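Local coordinates for protein Glucose/sorbosone dehydrogenases (Escherichia coli K12, PDB 2G8S) that adopts a beta-propeller fold of the glucose/sorbosone dehydrogenase family and binds a calcium ion, at residues R104-D108 with L109-T113; V136-G139 with K140-F144; A203-P206 with W207-A210; I226-K229 with G230-Y233; G246-I249 with P250-G254. All blocks are in the same frame, centred on the assembly; numbering follows the deposited sequence. Where two conformers were deposited one is given.

Contact 1: R104-D108 with L109-T113; sequences RLSDD and LSKVT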
loop_
_atom_site.group_PDB
_atom_site.type_symbol
_atom_site.label_atom_id
_atom_site.label_comp_id
_atom_site.label_asym_id
_atom_site.label_seq_id
_atom_site.Cartn_x
_atom_site.Cartn_y
_atom_site.Cartn_z
ATOM N N ARG A 104 11.694 3.106 17.293
ATOM C CA ARG A 104 12.676 2.033 17.359
ATOM C C ARG A 104 12.048 0.795 17.967
ATOM O O ARG A 104 11.452 0.857 19.039
ATOM C CB ARG A 104 13.901 2.469 18.177
ATOM C CG ARG A 104 15.065 1.488 18.096
ATOM C CD ARG A 104 16.209 1.867 19.029
ATOM N NE ARG A 104 17.346 0.940 18.917
ATOM C CZ ARG A 104 17.476 -0.182 19.623
ATOM N NH1 ARG A 104 16.540 -0.545 20.495
ATOM N NH2 ARG A 104 18.548 -0.960 19.450
ATOM N N LEU A 105 12.173 -0.339 17.283
ATOM C CA LEU A 105 11.660 -1.596 17.814
ATOM C C LEU A 105 12.629 -2.156 18.856
ATOM O O LEU A 105 13.816 -2.359 18.568
ATOM C CB LEU A 105 11.459 -2.600 16.672
ATOM C CG LEU A 105 10.795 -3.945 17.003
ATOM C CD1 LEU A 105 9.363 -3.793 17.498
ATOM C CD2 LEU A 105 10.867 -4.885 15.807
ATOM N N SER A 106 12.127 -2.387 20.067
ATOM C CA SER A 106 12.977 -2.918 21.136
ATOM C C SER A 106 13.548 -4.287 20.771
ATOM O O SER A 106 12.955 -5.041 19.993
ATOM C CB SER A 106 12.220 -2.997 22.461
ATOM O OG SER A 106 11.192 -3.961 22.418
ATOM N N ASP A 107 14.708 -4.596 21.342
ATOM C CA ASP A 107 15.374 -5.885 21.143
ATOM C C ASP A 107 14.452 -7.052 21.474
ATOM O O ASP A 107 14.478 -8.096 20.815
ATOM C CB ASP A 107 16.622 -5.975 22.029
ATOM C CG ASP A 107 17.752 -5.069 21.562
ATOM O OD1 ASP A 107 17.816 -4.733 20.361
ATOM O OD2 ASP A 107 18.596 -4.705 22.406
ATOM N N ASP A 108 13.636 -6.875 22.516
ATOM C CA ASP A 108 12.750 -7.948 22.976
ATOM C C ASP A 108 11.376 -7.976 22.295
ATOM O O ASP A 108 10.518 -8.792 22.635
ATOM C CB ASP A 108 12.634 -7.960 24.516
ATOM C CG ASP A 108 11.773 -6.829 25.072
ATOM O OD1 ASP A 108 11.178 -6.046 24.298
ATOM O OD2 ASP A 108 11.671 -6.731 26.316
ATOM N N LEU A 109 11.185 -7.071 21.335
ATOM C CA LEU A 109 9.986 -7.031 20.485
ATOM C C LEU A 109 8.688 -6.654 21.213
ATOM O O LEU A 109 7.596 -6.821 20.663
ATOM C CB LEU A 109 9.811 -8.360 19.717
ATOM C CG LEU A 109 11.001 -8.839 18.878
ATOM C CD1 LEU A 109 10.712 -10.201 18.233
ATOM C CD2 LEU A 109 11.412 -7.816 17.814
ATOM N N SER A 110 8.803 -6.117 22.429
ATOM C CA SER A 110 7.621 -5.764 23.214
ATOM C C SER A 110 7.141 -4.334 22.989
ATOM O O SER A 110 6.000 -4.000 23.342
ATOM C CB SER A 110 7.889 -5.967 24.712
ATOM O OG SER A 110 8.864 -5.052 25.176
ATOM N N LYS A 111 7.994 -3.489 22.417
ATOM C CA LYS A 111 7.675 -2.068 22.335
ATOM C C LYS A 111 8.340 -1.322 21.179
ATOM O O LYS A 111 9.388 -1.744 20.651
ATOM C CB LYS A 111 7.998 -1.392 23.667
ATOM C CG LYS A 111 9.471 -1.279 23.983
ATOM C CD LYS A 111 9.701 -0.843 25.436
ATOM C CE LYS A 111 9.618 -2.017 26.394
ATOM N NZ LYS A 111 9.303 -1.580 27.777
ATOM N N VAL A 112 7.703 -0.220 20.793
ATOM C CA VAL A 112 8.259 0.730 19.856
ATOM C C VAL A 112 8.608 1.940 20.716
ATOM O O VAL A 112 7.768 2.415 21.501
ATOM C CB VAL A 112 7.229 1.121 18.787
ATOM C CG1 VAL A 112 7.789 2.188 17.864
ATOM C CG2 VAL A 112 6.813 -0.113 17.981
ATOM N N THR A 113 9.841 2.416 20.612
ATOM C CA THR A 113 10.269 3.527 21.468
ATOM C C THR A 113 10.450 4.829 20.693
ATOM O O THR A 113 10.861 4.834 19.529
ATOM C CB THR A 113 11.562 3.189 22.250
ATOM O OG1 THR A 113 12.635 2.939 21.340
ATOM C CG2 THR A 113 11.339 1.960 23.129
HETATM O O HOH W 1 13.922 0.510 21.267
#
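Asp108 and Ser110 meet across the loop of a beta hairpin, and the aspartate can be followed outward atom by atom. Its CB lies against the next peptide, 3.6 Å from Leu109 N. A chi1 of 74° sets CG between the backbone N and the carbonyl carbon, turning the carboxylate back into the turn, where CG passes 3.4 Å from Ser110 OG. The tip does most of the work. OD1 accepts a bond of 2.7 Å from Ser110 OG, on the syn side but tilted out of the carboxylate plane, one of 3.0 Å from Ser110 N, which comes from above that plane, and one of 2.8 Å from Ser106 OG. Ser106 OG also takes the N-H of Lys111, so one serine joins the carboxylate to the returning chain. A type I turn runs from Ser106 to Leu109, and Arg104 and Thr113 pair by two backbone bonds where strand 96-105 finishes and 112-113 starts. CD2 of Leu105 touches CD2 of Leu109 at 3.6 Å. With three donors on one oxygen, the negative charge is probably well stabilised; the loop's own polar groups help to hold its shape, alongside Arg81, which hydrogen-bonds to Leu105 O and Ser106 O.

Contact 2: V136-G139 with K140-F144; sequences VFDG and KGYLF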
loop_
_atom_site.group_PDB
_atom_site.type_symbol
_atom_site.label_atom_id
_atom_site.label_comp_id
_atom_site.label_asym_id
_atom_site.label_seq_id
_atom_site.Cartn_x
_atom_site.Cartn_y
_atom_site.Cartn_z
ATOM N N VAL A 136 6.949 2.689 0.899
ATOM C CA VAL A 136 7.973 1.857 0.261
ATOM C C VAL A 136 9.313 2.586 0.217
ATOM O O VAL A 136 9.395 3.707 -0.297
ATOM C CB VAL A 136 7.566 1.426 -1.179
ATOM C CG1 VAL A 136 8.732 0.718 -1.874
ATOM C CG2 VAL A 136 6.365 0.497 -1.149
ATOM N N PHE A 137 10.358 1.951 0.752
ATOM C CA PHE A 137 11.721 2.465 0.596
ATOM C C PHE A 137 12.291 2.010 -0.752
ATOM O O PHE A 137 12.145 0.833 -1.125
ATOM C CB PHE A 137 12.615 1.994 1.749
ATOM C CG PHE A 137 12.303 2.662 3.062
ATOM C CD1 PHE A 137 12.847 3.911 3.366
ATOM C CD2 PHE A 137 11.459 2.052 3.978
ATOM C CE1 PHE A 137 12.541 4.544 4.569
ATOM C CE2 PHE A 137 11.148 2.677 5.188
ATOM C CZ PHE A 137 11.692 3.927 5.479
ATOM N N ASP A 138 12.921 2.928 -1.489
ATOM C CA ASP A 138 13.456 2.548 -2.797
ATOM C C ASP A 138 14.845 1.908 -2.720
ATOM O O ASP A 138 15.334 1.379 -3.716
ATOM C CB ASP A 138 13.421 3.709 -3.803
ATOM C CG ASP A 138 14.413 4.828 -3.486
ATOM O OD1 ASP A 138 15.067 4.823 -2.416
ATOM O OD2 ASP A 138 14.527 5.727 -4.345
ATOM N N GLY A 139 15.446 1.929 -1.533
ATOM C CA GLY A 139 16.753 1.295 -1.327
ATOM C C GLY A 139 17.932 2.142 -1.770
ATOM O O GLY A 139 19.080 1.676 -1.772
ATOM N N LYS A 140 17.662 3.389 -2.135
ATOM C CA LYS A 140 18.724 4.296 -2.561
ATOM C C LYS A 140 18.549 5.706 -2.024
ATOM O O LYS A 140 18.909 6.687 -2.685
ATOM C CB LYS A 140 18.895 4.281 -4.076
ATOM C CG LYS A 140 17.632 4.554 -4.856
ATOM C CD LYS A 140 17.682 3.830 -6.171
ATOM C CE LYS A 140 16.325 3.796 -6.817
ATOM N NZ LYS A 140 16.295 2.823 -7.935
ATOM N N GLY A 141 17.999 5.792 -0.817
ATOM C CA GLY A 141 17.966 7.044 -0.095
ATOM C C GLY A 141 16.610 7.648 0.157
ATOM O O GLY A 141 16.520 8.673 0.833
ATOM N N TYR A 142 15.563 7.007 -0.367
ATOM C CA TYR A 142 14.236 7.647 -0.383
ATOM C C TYR A 142 13.092 6.777 0.116
ATOM O O TYR A 142 13.187 5.547 0.161
ATOM C CB TYR A 142 13.931 8.219 -1.783
ATOM C CG TYR A 142 15.034 9.155 -2.213
ATOM C CD1 TYR A 142 14.996 10.508 -1.877
ATOM C CD2 TYR A 142 16.148 8.671 -2.898
ATOM C CE1 TYR A 142 16.038 11.362 -2.229
ATOM C CE2 TYR A 142 17.189 9.510 -3.247
ATOM C CZ TYR A 142 17.130 10.849 -2.920
ATOM O OH TYR A 142 18.181 11.660 -3.298
ATOM N N LEU A 143 12.010 7.455 0.493
ATOM C CA LEU A 143 10.808 6.808 0.977
ATOM C C LEU A 143 9.635 7.340 0.177
ATOM O O LEU A 143 9.427 8.563 0.096
ATOM C CB LEU A 143 10.597 7.133 2.458
ATOM C CG LEU A 143 9.248 6.739 3.063
ATOM C CD1 LEU A 143 9.005 5.220 3.022
ATOM C CD2 LEU A 143 9.156 7.242 4.487
ATOM N N PHE A 144 8.877 6.422 -0.412
ATOM C CA PHE A 144 7.666 6.771 -1.147
ATOM C C PHE A 144 6.434 6.517 -0.298
ATOM O O PHE A 144 6.342 5.503 0.408
ATOM C CB PHE A 144 7.600 5.988 -2.461
ATOM C CG PHE A 144 8.604 6.456 -3.477
ATOM C CD1 PHE A 144 8.298 7.499 -4.346
ATOM C CD2 PHE A 144 9.866 5.882 -3.537
ATOM C CE1 PHE A 144 9.222 7.942 -5.291
ATOM C CE2 PHE A 144 10.807 6.326 -4.468
ATOM C CZ PHE A 144 10.481 7.355 -5.353
HETATM O O HOH W 2 15.349 3.735 0.694
#
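The packed side of this hairpin is made by Phe137 and Leu143, a non-hydrogen-bonded pair on neighbouring antiparallel strands. Leu143 CD1 stands over the centre of the Phe137 ring, 3.8 Å from its centroid and only 7° off the normal, which is a true CH-pi contact. Chi1 of -72° at Phe137 places CG beside the backbone N and swings the ring beneath the leucine. The opposite sheet face carries Val136 and Phe144, joined by two backbone hydrogen bonds; there the Phe144 ring presents its edge to Asp138, with CE2 3.8 Å from CB. Met202 and Leu211 cover that face further out, and Trp192 meets Phe144 edge-to-face.

Toward the loop the packing gives way to polar contacts and water. Asp138 OD1 accepts from Lys140 N and from Tyr142 N, each at 3.0 Å, and the two donors arrive from opposite faces of the carboxylate plane. Tyr142 O takes Asp138 N directly and also a bond from water 2, which accepts from Gly139 N. The extended Lys140 chain crosses the aspartate at about a right angle; its NZ stays 4.9 Å from Asp138 OD2, too far for a direct ion pair, and makes a weak hydrogen bond to Asn209 O. An Asx turn, together with the Asp138 N to Tyr142 O bond, shapes the loop of a beta hairpin linking strands 135-137 and 142-147 in one four-stranded antiparallel sheet of the propeller.

Contact 3: A203-P206 with W207-A210; sequences AMNP and WSNA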
loop_
_atom_site.group_PDB
_atom_site.type_symbol
_atom_site.label_atom_id
_atom_site.label_comp_id
_atom_site.label_asym_id
_atom_site.label_seq_id
_atom_site.Cartn_x
_atom_site.Cartn_y
_atom_site.Cartn_z
ATOM N N ALA A 203 5.138 -1.506 -4.668
ATOM C CA ALA A 203 6.350 -2.320 -4.483
ATOM C C ALA A 203 7.420 -1.931 -5.483
ATOM O O ALA A 203 7.115 -1.443 -6.571
ATOM C CB ALA A 203 6.014 -3.797 -4.627
HETATM N N MSE A 204 8.674 -2.158 -5.105
HETATM C CA MSE A 204 9.790 -1.974 -6.039
HETATM C C MSE A 204 9.875 -3.180 -6.967
HETATM O O MSE A 204 9.990 -4.321 -6.511
HETATM C CB MSE A 204 11.121 -1.805 -5.287
HETATM C CG MSE A 204 11.214 -0.547 -4.426
HETATM SE SE MSE A 204 11.007 1.106 -5.405
HETATM C CE MSE A 204 12.622 1.005 -6.481
ATOM N N ASN A 205 9.823 -2.918 -8.269
ATOM C CA ASN A 205 10.054 -3.951 -9.265
ATOM C C ASN A 205 11.544 -4.297 -9.213
ATOM O O ASN A 205 12.380 -3.426 -9.462
ATOM C CB ASN A 205 9.623 -3.448 -10.645
ATOM C CG ASN A 205 9.897 -4.449 -11.758
ATOM O OD1 ASN A 205 10.934 -5.111 -11.780
ATOM N ND2 ASN A 205 8.967 -4.552 -12.698
ATOM N N PRO A 206 11.877 -5.560 -8.881
ATOM C CA PRO A 206 13.284 -5.939 -8.712
ATOM C C PRO A 206 14.065 -6.091 -10.025
ATOM O O PRO A 206 15.294 -6.234 -9.992
ATOM C CB PRO A 206 13.187 -7.286 -7.990
ATOM C CG PRO A 206 11.929 -7.880 -8.507
ATOM C CD PRO A 206 10.978 -6.704 -8.614
ATOM N N TRP A 207 13.363 -6.073 -11.153
ATOM C CA TRP A 207 14.005 -6.221 -12.471
ATOM C C TRP A 207 14.267 -4.879 -13.140
ATOM O O TRP A 207 15.194 -4.741 -13.937
ATOM C CB TRP A 207 13.164 -7.114 -13.374
ATOM C CG TRP A 207 12.930 -8.443 -12.736
ATOM C CD1 TRP A 207 13.852 -9.428 -12.533
ATOM C CD2 TRP A 207 11.701 -8.923 -12.191
ATOM N NE1 TRP A 207 13.266 -10.507 -11.907
ATOM C CE2 TRP A 207 11.945 -10.218 -11.681
ATOM C CE3 TRP A 207 10.414 -8.385 -12.081
ATOM C CZ2 TRP A 207 10.939 -10.987 -11.076
ATOM C CZ3 TRP A 207 9.426 -9.144 -11.482
ATOM C CH2 TRP A 207 9.695 -10.428 -10.982
ATOM N N SER A 208 13.462 -3.882 -12.791
ATOM C CA SER A 208 13.668 -2.537 -13.316
ATOM C C SER A 208 14.136 -1.544 -12.258
ATOM O O SER A 208 14.484 -0.402 -12.592
ATOM C CB SER A 208 12.385 -2.029 -13.966
ATOM O OG SER A 208 11.353 -1.953 -12.999
ATOM N N ASN A 209 14.143 -1.983 -10.999
ATOM C CA ASN A 209 14.480 -1.131 -9.861
ATOM C C ASN A 209 13.674 0.153 -9.880
ATOM O O ASN A 209 14.192 1.260 -9.709
ATOM C CB ASN A 209 15.983 -0.854 -9.777
ATOM C CG ASN A 209 16.609 -1.513 -8.580
ATOM O OD1 ASN A 209 16.957 -0.842 -7.607
ATOM N ND2 ASN A 209 16.712 -2.837 -8.614
ATOM N N ALA A 210 12.379 -0.013 -10.090
ATOM C CA ALA A 210 11.475 1.117 -10.188
ATOM C C ALA A 210 10.193 0.820 -9.422
ATOM O O ALA A 210 9.743 -0.332 -9.352
ATOM C CB ALA A 210 11.160 1.394 -11.632
#
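Asn205 OD1 is gripped by two backbone N-H groups of the loop ahead of it. Trp207 N reaches it at 2.7 Å, nearly along the C=O axis, whereas Ser208 N, at 3.0 Å, comes from well above the carbonyl plane. The amide can do this because CG stands anti to the backbone N (chi1 177°), which carries the side chain forward along the turn. The two donors come from different directions, and together they satisfy the oxygen of this buried residue. Ser208 OG presses on the same group, 3.1 Å from Asn205 CG, a close approach that gives no hydrogen bond to OD1.

The oxygen bound to the N-H two residues on defines an Asx turn, and the strand return beyond it carries a G1 beta bulge: Asn209 and Ala210 both face Asn205. One bond here is sound, from Asn205 N to Ala210 O at 2.8 Å; the two that return to Asn205 O, from Asn209 N and Ala210 N, are weak. The loop so formed joins strand 198-205 to strand 210-216, neighbours in one antiparallel sheet of the propeller.

Within the turn, the proline ring of Pro206 is laid alongside the indole of Trp207. Pro206 CG sits over the six-membered indole ring, 3.8 Å from its centroid and 8° off the normal, in a CH-pi contact. The amide plane of Asn205 stands 85° from the indole, and OD1 is 3.3 Å from Trp207 CE3. Val306 and Asn280 also touch the tryptophan, while Met204, a selenomethionine bent at chi2 and chi3, brings CE to 3.6 Å from Asn209 O.

Contact 4: I226-K229 with G230-Y233; sequences IPQK and GKNY. With CA (calcium ion), chain C.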
loop_
_atom_site.group_PDB
_atom_site.type_symbol
_atom_site.label_atom_id
_atom_site.label_comp_id
_atom_site.label_asym_id
_atom_site.label_seq_id
_atom_site.Cartn_x
_atom_site.Cartn_y
_atom_site.Cartn_z
ATOM N N ILE A 226 3.248 2.946 -13.208
ATOM C CA ILE A 226 4.694 3.048 -12.951
ATOM C C ILE A 226 5.014 4.545 -12.823
ATOM O O ILE A 226 5.333 5.217 -13.808
ATOM C CB ILE A 226 5.562 2.385 -14.057
ATOM C CG1 ILE A 226 5.100 0.944 -14.324
ATOM C CG2 ILE A 226 7.045 2.459 -13.682
ATOM C CD1 ILE A 226 5.802 0.293 -15.516
ATOM N N PRO A 227 4.862 5.078 -11.603
ATOM C CA PRO A 227 4.851 6.534 -11.457
ATOM C C PRO A 227 6.209 7.190 -11.689
ATOM O O PRO A 227 7.234 6.687 -11.225
ATOM C CB PRO A 227 4.336 6.756 -10.035
ATOM C CG PRO A 227 4.485 5.463 -9.333
ATOM C CD PRO A 227 4.621 4.369 -10.331
ATOM N N GLN A 228 6.184 8.304 -12.410
ATOM C CA GLN A 228 7.409 9.019 -12.729
ATOM C C GLN A 228 7.414 10.417 -12.132
ATOM O O GLN A 228 6.366 10.981 -11.823
ATOM C CB GLN A 228 7.619 9.057 -14.242
ATOM C CG GLN A 228 7.975 7.688 -14.819
ATOM C CD GLN A 228 8.007 7.661 -16.336
ATOM O OE1 GLN A 228 7.196 8.302 -17.008
ATOM N NE2 GLN A 228 8.937 6.889 -16.888
ATOM N N LYS A 229 8.624 10.947 -11.952
ATOM C CA LYS A 229 8.837 12.254 -11.360
ATOM C C LYS A 229 8.031 13.346 -12.049
ATOM O O LYS A 229 8.175 13.578 -13.262
ATOM C CB LYS A 229 10.325 12.606 -11.421
ATOM C CG LYS A 229 10.695 13.937 -10.786
ATOM C CD LYS A 229 12.198 14.179 -10.910
ATOM C CE LYS A 229 12.597 15.464 -10.198
ATOM N NZ LYS A 229 14.019 15.803 -10.475
ATOM N N GLY A 230 7.187 14.010 -11.258
ATOM C CA GLY A 230 6.438 15.186 -11.683
ATOM C C GLY A 230 5.251 14.924 -12.583
ATOM O O GLY A 230 4.644 15.863 -13.099
ATOM N N LYS A 231 4.895 13.656 -12.772
ATOM C CA LYS A 231 3.866 13.309 -13.761
ATOM C C LYS A 231 2.468 13.180 -13.154
ATOM O O LYS A 231 2.314 12.900 -11.961
ATOM C CB LYS A 231 4.254 12.028 -14.511
ATOM C CG LYS A 231 5.555 12.129 -15.324
ATOM C CD LYS A 231 5.290 12.368 -16.796
ATOM C CE LYS A 231 6.583 12.384 -17.605
ATOM N NZ LYS A 231 7.164 11.022 -17.842
ATOM N N ASN A 232 1.466 13.387 -14.008
ATOM C CA ASN A 232 0.051 13.399 -13.673
ATOM C C ASN A 232 -0.588 12.103 -14.165
ATOM O O ASN A 232 -0.625 11.858 -15.365
ATOM C CB ASN A 232 -0.564 14.606 -14.407
ATOM C CG ASN A 232 -2.023 14.849 -14.067
ATOM O OD1 ASN A 232 -2.705 14.007 -13.490
ATOM N ND2 ASN A 232 -2.517 16.030 -14.447
ATOM N N TYR A 233 -1.096 11.298 -13.240
ATOM C CA TYR A 233 -1.747 10.017 -13.570
ATOM C C TYR A 233 -3.249 10.150 -13.831
ATOM O O TYR A 233 -3.963 9.166 -14.016
ATOM C CB TYR A 233 -1.309 8.898 -12.570
ATOM C CG TYR A 233 0.135 8.663 -12.877
ATOM C CD1 TYR A 233 0.511 7.757 -13.859
ATOM C CD2 TYR A 233 1.120 9.499 -12.333
ATOM C CE1 TYR A 233 1.835 7.632 -14.245
ATOM C CE2 TYR A 233 2.450 9.382 -12.717
ATOM C CZ TYR A 233 2.800 8.453 -13.675
ATOM O OH TYR A 233 4.113 8.363 -14.077
HETATM CA CA CA C . -4.939 6.971 -13.922
HETATM O O HOH W 3 4.425 7.459 -16.545
HETATM O O HOH W 4 -7.022 7.896 -13.302
HETATM O O HOH W 5 -4.342 7.416 -11.653
HETATM O O HOH W 6 -5.700 7.450 -16.096
HETATM O O HOH W 7 -2.783 6.356 -14.956
#
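Tyr233 binds at both ends: its carbonyl O ligates the calcium ion at 2.4 Å, and its hydroxyl reaches back to Gln228, whose N-H donates to OH over 2.7 Å. Four waters, 4 to 7, stand at 2.4 to 2.5 Å from the calcium, and two atoms from beyond the loop, among them Glu223 OE1, complete seven ligands. Water 7 also lies in the plane of the tyrosine ring, at its edge.

The next shell holds the ring. Chi1 of -68° sets CG beside the backbone N and sends the phenol toward the incoming chain, where OH lies 3.3 Å from Pro227 CA. The bond from Gln228 N is bent, 139° at the hydrogen. Water 3 sits 2.6 Å from Tyr233 OH; its link onward to Gln228 OE1 is possible but depends on the modelled conformer.

Between these residues the chain reverses in a type II turn from Gln228 to Lys231, with Gly230 at the third position at a positive phi of 76°. Lys231 N closes it on Gln228 O at 3.2 Å. The loop follows strand 222-225 of the propeller.

Farther out, the side chains of Gln228 and Lys231 run alongside each other; a weak bond from NZ to Gln228 OE1 is doubtful, since it holds for one modelled copy of each. Gln228 O is also engaged by Ser193 OG, and Gly230, Lys231 and Tyr233 bond through their backbones to strand 191-194.

Contact 5: G246-I249 with P250-G254; sequences GFKI and PEAKG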
loop_
_atom_site.group_PDB
_atom_site.type_symbol
_atom_site.label_atom_id
_atom_site.label_comp_id
_atom_site.label_asym_id
_atom_site.label_seq_id
_atom_site.Cartn_x
_atom_site.Cartn_y
_atom_site.Cartn_z
ATOM N N GLY A 246 -23.463 4.349 -12.658
ATOM C CA GLY A 246 -23.380 3.873 -14.036
ATOM C C GLY A 246 -23.110 5.007 -15.010
ATOM O O GLY A 246 -22.852 4.778 -16.194
ATOM N N PHE A 247 -23.174 6.238 -14.508
ATOM C CA PHE A 247 -22.921 7.422 -15.323
ATOM C C PHE A 247 -21.473 7.850 -15.132
ATOM O O PHE A 247 -20.827 7.411 -14.188
ATOM C CB PHE A 247 -23.919 8.529 -14.963
ATOM C CG PHE A 247 -25.345 8.150 -15.259
ATOM C CD1 PHE A 247 -25.962 8.574 -16.431
ATOM C CD2 PHE A 247 -26.049 7.319 -14.391
ATOM C CE1 PHE A 247 -27.273 8.193 -16.719
ATOM C CE2 PHE A 247 -27.351 6.932 -14.671
ATOM C CZ PHE A 247 -27.966 7.374 -15.833
ATOM N N LYS A 248 -20.962 8.685 -16.036
ATOM C CA LYS A 248 -19.557 9.112 -15.982
ATOM C C LYS A 248 -19.228 9.862 -14.694
ATOM O O LYS A 248 -20.089 10.521 -14.102
ATOM C CB LYS A 248 -19.190 9.984 -17.192
ATOM C CG LYS A 248 -19.937 11.314 -17.270
ATOM C CD LYS A 248 -19.599 12.069 -18.551
ATOM C CE LYS A 248 -18.927 13.417 -18.288
ATOM N NZ LYS A 248 -17.696 13.376 -17.441
ATOM N N ILE A 249 -17.977 9.738 -14.258
ATOM C CA ILE A 249 -17.424 10.602 -13.218
ATOM C C ILE A 249 -17.529 12.051 -13.729
ATOM O O ILE A 249 -17.072 12.337 -14.830
ATOM C CB ILE A 249 -15.941 10.207 -12.919
ATOM C CG1 ILE A 249 -15.874 8.840 -12.228
ATOM C CG2 ILE A 249 -15.215 11.270 -12.089
ATOM C CD1 ILE A 249 -16.464 8.810 -10.820
ATOM N N PRO A 250 -18.169 12.950 -12.952
ATOM C CA PRO A 250 -18.449 14.283 -13.521
ATOM C C PRO A 250 -17.239 15.079 -14.025
ATOM O O PRO A 250 -17.367 15.831 -14.998
ATOM C CB PRO A 250 -19.170 15.032 -12.392
ATOM C CG PRO A 250 -19.068 14.203 -11.186
ATOM C CD PRO A 250 -18.700 12.797 -11.586
ATOM N N GLU A 251 -16.080 14.906 -13.392
ATOM C CA GLU A 251 -14.886 15.677 -13.748
ATOM C C GLU A 251 -14.163 15.090 -14.950
ATOM O O GLU A 251 -13.274 15.723 -15.524
ATOM C CB GLU A 251 -13.892 15.720 -12.580
ATOM C CG GLU A 251 -14.354 16.474 -11.341
ATOM C CD GLU A 251 -15.147 15.629 -10.363
ATOM O OE1 GLU A 251 -15.368 14.425 -10.628
ATOM O OE2 GLU A 251 -15.535 16.174 -9.309
ATOM N N ALA A 252 -14.515 13.860 -15.311
ATOM C CA ALA A 252 -13.742 13.127 -16.306
ATOM C C ALA A 252 -13.938 13.663 -17.719
ATOM O O ALA A 252 -15.077 13.906 -18.148
ATOM C CB ALA A 252 -14.078 11.639 -16.241
ATOM N N LYS A 253 -12.825 13.839 -18.427
ATOM C CA LYS A 253 -12.836 14.271 -19.826
ATOM C C LYS A 253 -12.830 13.064 -20.757
ATOM O O LYS A 253 -13.276 13.149 -21.908
ATOM C CB LYS A 253 -11.621 15.155 -20.135
ATOM C CG LYS A 253 -11.488 16.405 -19.268
ATOM C CD LYS A 253 -10.490 17.387 -19.876
ATOM C CE LYS A 253 -11.140 18.216 -20.991
ATOM N NZ LYS A 253 -10.180 18.949 -21.878
ATOM N N GLY A 254 -12.308 11.941 -20.265
ATOM C CA GLY A 254 -12.230 10.728 -21.072
ATOM C C GLY A 254 -11.347 9.681 -20.423
ATOM O O GLY A 254 -10.942 9.832 -19.274
#
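Ile249 and Ala252 are the ends of a type I beta turn in the long loop between strands 222-225 and 265-267 of the propeller. The turn is closed by backbone: Ala252 N donates to Ile249 O at 3.0 Å, with 157° at the hydrogen.

Charge-assisted bonds come from Lys248, which precedes the turn. Bends at chi3 and chi4 curl the chain over the loop and bring NZ to a group of carbonyl oxygens. It donates to Ala252 O at 2.8 Å, in the carbonyl plane and on a lone pair, and to Ile249 O at 2.9 Å; a longer bond to Pro250 O is weak. The ammonium thus ties together the peptide oxygens of the turn, and its positive charge probably offsets their partial negative charges.

The salt bridge reaches outside the turn: Glu251 OE1 pairs with NE of Arg153, which also touches Ile249 and Pro250 and so joins the turn to another loop. The glutamate is bent at chi2, 87°, which leaves OE1 3.5 Å from Ile249 CG2.

Apolar contacts are few and local. Ile249 CG2 stands anti to the backbone N and rests on Pro250 CD at 3.8 Å, while Ile249 CB and Ala252 CB approach to 4.1 Å. At Ile249 O, Lys248 NZ and Ala252 N arrive from opposite faces of the carbonyl plane.

Overall arrangement
None of the five contacts is core: contact 2 is partly buried and the others lie at the surface. Contacts 1, 2 and 3 each reverse the chain between antiparallel strands of a single sheet, and an Asp or Asn oxygen collects several donors in each. Contacts 2 and 3 touch, with Met204, a selenomethionine, packing on Val136 and Asp138, although their strands belong to different sheets; aromatic CH-pi packing marks both. Contacts 4 and 5 share the long loop between strands 222-225 and 265-267, their centres 22 Å apart, and contain no strand residues. In contact 5 a lysine gathers backbone carbonyls, in contact 4 a tyrosine carbonyl ligates calcium. Contacts 1 and 5, about 48 Å apart between centres, lie on opposite sides of the chain's centre.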